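Angiotensin-converting enzyme (Anopheles gambiae, PDB 6S1Z) probably acts as a zinc-dependent peptidyl dipeptidase of the angiotensin-converting enzyme family, trimming peptides from their C-terminal end, and is seen here with the inhibitor fosinoprilat bound. Local coordinates at residues 32-37 with 329-334. Residues are numbered along the deposited sequence; the frame is centred on the assembly and turned at random.
With KS8 (fosinoprilat), chain C.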
# COMPACT_ATOMS: atom_id res chain seq x y z
N HIS A 32 19.07 14.95 7.34
CA HIS A 32 18.96 15.28 8.76
C HIS A 32 17.53 15.10 9.24
O HIS A 32 17.27 14.46 10.27
CB HIS A 32 19.45 16.70 9.01
CG HIS A 32 19.38 17.13 10.44
ND1 HIS A 32 19.23 18.45 10.82
CD2 HIS A 32 19.44 16.41 11.59
CE1 HIS A 32 19.20 18.53 12.13
NE2 HIS A 32 19.33 17.31 12.63
N GLN A 33 16.57 15.68 8.51
CA GLN A 33 15.16 15.49 8.85
C GLN A 33 14.72 14.05 8.63
O GLN A 33 13.89 13.53 9.39
CB GLN A 33 14.30 16.45 8.02
CG GLN A 33 12.80 16.25 8.17
CD GLN A 33 12.10 16.11 6.83
OE1 GLN A 33 12.16 17.00 5.99
NE2 GLN A 33 11.44 14.97 6.63
N THR A 34 15.26 13.38 7.61
CA THR A 34 14.90 11.99 7.35
C THR A 34 15.48 11.07 8.42
O THR A 34 14.79 10.18 8.93
CB THR A 34 15.37 11.58 5.96
OG1 THR A 34 14.76 12.41 4.97
CG2 THR A 34 15.03 10.12 5.69
N LEU A 35 16.75 11.27 8.76
CA LEU A 35 17.37 10.46 9.81
C LEU A 35 16.64 10.64 11.14
O LEU A 35 16.33 9.67 11.83
CB LEU A 35 18.85 10.83 9.95
CG LEU A 35 19.62 10.10 11.05
CD1 LEU A 35 19.63 8.60 10.80
CD2 LEU A 35 21.04 10.63 11.15
N ALA A 36 16.36 11.90 11.51
CA ALA A 36 15.63 12.15 12.74
C ALA A 36 14.23 11.55 12.69
O ALA A 36 13.69 11.15 13.73
CB ALA A 36 15.54 13.66 12.99
N ALA A 37 13.63 11.47 11.50
CA ALA A 37 12.34 10.81 11.37
C ALA A 37 12.46 9.31 11.54
O ALA A 37 11.52 8.66 12.02
CB ALA A 37 11.71 11.15 10.01
N SER A 329 7.95 -0.64 6.16
CA SER A 329 8.29 0.59 5.45
C SER A 329 9.69 0.46 4.88
O SER A 329 10.49 -0.38 5.30
CB SER A 329 8.18 1.81 6.37
OG SER A 329 8.99 1.64 7.52
N ALA A 330 9.98 1.32 3.90
CA ALA A 330 11.29 1.41 3.27
C ALA A 330 11.69 2.88 3.20
O ALA A 330 10.87 3.73 2.84
CB ALA A 330 11.30 0.79 1.87
N TRP A 331 12.94 3.16 3.54
CA TRP A 331 13.40 4.53 3.74
C TRP A 331 14.52 4.89 2.77
O TRP A 331 15.28 4.02 2.33
CB TRP A 331 13.88 4.75 5.17
CG TRP A 331 12.80 4.60 6.20
CD1 TRP A 331 12.27 3.43 6.66
CD2 TRP A 331 12.12 5.65 6.89
NE1 TRP A 331 11.30 3.69 7.60
CE2 TRP A 331 11.19 5.05 7.75
CE3 TRP A 331 12.21 7.05 6.86
CZ2 TRP A 331 10.35 5.79 8.58
CZ3 TRP A 331 11.38 7.78 7.68
CH2 TRP A 331 10.46 7.15 8.53
N ASP A 332 14.60 6.18 2.45
CA ASP A 332 15.71 6.75 1.68
C ASP A 332 16.21 7.96 2.45
O ASP A 332 15.57 9.01 2.45
CB ASP A 332 15.28 7.14 0.27
CG ASP A 332 16.41 7.74 -0.54
OD1 ASP A 332 17.58 7.63 -0.10
OD2 ASP A 332 16.14 8.32 -1.61
N PHE A 333 17.37 7.82 3.10
CA PHE A 333 18.01 8.93 3.79
C PHE A 333 18.83 9.79 2.84
O PHE A 333 19.70 10.54 3.30
CB PHE A 333 18.89 8.40 4.92
CG PHE A 333 18.23 7.34 5.75
CD1 PHE A 333 18.30 6.01 5.37
CD2 PHE A 333 17.53 7.67 6.90
CE1 PHE A 333 17.69 5.03 6.12
CE2 PHE A 333 16.92 6.69 7.65
CZ PHE A 333 17.00 5.38 7.26
N PHE A 334 18.56 9.70 1.54
CA PHE A 334 19.30 10.44 0.52
C PHE A 334 20.78 10.07 0.69
O PHE A 334 21.09 8.90 0.98
CB PHE A 334 19.00 11.92 0.63
CG PHE A 334 17.54 12.24 0.49
CD1 PHE A 334 17.00 12.50 -0.75
CD2 PHE A 334 16.72 12.30 1.60
CE1 PHE A 334 15.65 12.80 -0.89
CE2 PHE A 334 15.38 12.60 1.48
CZ PHE A 334 14.85 12.85 0.23
C04 KS8 C . 4.69 1.96 3.83
C05 KS8 C . 4.71 3.42 3.22
C06 KS8 C . 4.76 4.54 4.34
C07 KS8 C . 6.16 5.15 4.50
C08 KS8 C . 6.20 6.27 5.63
C09 KS8 C . 5.85 7.58 5.33
C10 KS8 C . 5.88 8.55 6.32
C11 KS8 C . 6.28 8.22 7.63
C12 KS8 C . 6.63 6.92 7.93
C13 KS8 C . 6.60 5.94 6.93
C14 KS8 C . 3.70 -0.78 3.14
C15 KS8 C . 2.16 -0.52 2.98
C18 KS8 C . 1.56 -2.96 2.61
C19 KS8 C . 0.51 -3.60 1.63
C20 KS8 C . -0.60 -2.50 1.54
C21 KS8 C . -0.34 -1.58 2.54
C22 KS8 C . -1.04 -1.94 3.83
C25 KS8 C . 1.08 -3.88 0.29
C26 KS8 C . 2.25 -4.88 0.41
C27 KS8 C . 1.82 -6.33 0.63
C28 KS8 C . 0.89 -6.79 -0.48
C29 KS8 C . -0.35 -5.88 -0.50
C30 KS8 C . 0.02 -4.40 -0.68
N17 KS8 C . 1.23 -1.67 2.73
O01 KS8 C . 3.99 1.20 1.31
O03 KS8 C . 6.12 0.21 2.15
O16 KS8 C . 1.74 0.59 3.06
O23 KS8 C . -0.71 -2.98 4.49
O24 KS8 C . -1.92 -1.22 4.24
P02 KS8 C . 4.66 0.66 2.50
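The hydroxyl OG1 of Thr-34 is hydrogen-bonded to the carbonyl of Lys-30, one turn back in helix 12-42, and also meets the ring edge of Phe-334, in the ring plane, 3.5 Å from CE2. Here a long helix of this mostly helical zinc peptidase fold packs against a two-stranded antiparallel sheet; the axis of residues 32-37 runs nearly antiparallel to strand 329-332, at 151° between their N-to-C directions. Threonine suits the junction because it has two unlike branches. With OG1 beside the backbone N, the hydroxyl can turn back to its own helix, while methyl CG2 lies anti to that N and reaches the strand, 3.5 Å from O of Asp-332.

The same methyl comes obliquely to the ring of Phe-333, 3.7 Å from CD2, and Leu-35 CA approaches that ring at its edge, so that CD2 is where the ring meets the helix. Trp-38, edge-to-face, and Arg-340, by a cation-pi contact, also pack on the Phe-333 ring. An Asx turn shapes the departure from the strand: the backbone N of Phe-334 donates to Asp-332 OD1 at 2.8 Å, meeting the oxygen from 62° out of the carboxylate plane. The bond closes the turn at the end of the strand, and both phenylalanines that follow Asp-332 meet Thr-34.

The broad indole of Trp-331 reaches both Ala-37 and the inhibitor. Its CZ3 lies 4.1 Å from Ala-37 CB, a small residue that admits the indole close to the helix. Separately, NE1 donates a weak bond to Ser-329 OG. Ala-330 touches Glu-358 and His-361 of helix 349-368, in what fits an HExxH zinc motif. The indole also borders the inhibitor, its CH2 3.9 Å from C12 of the fosinoprilat phenyl ring.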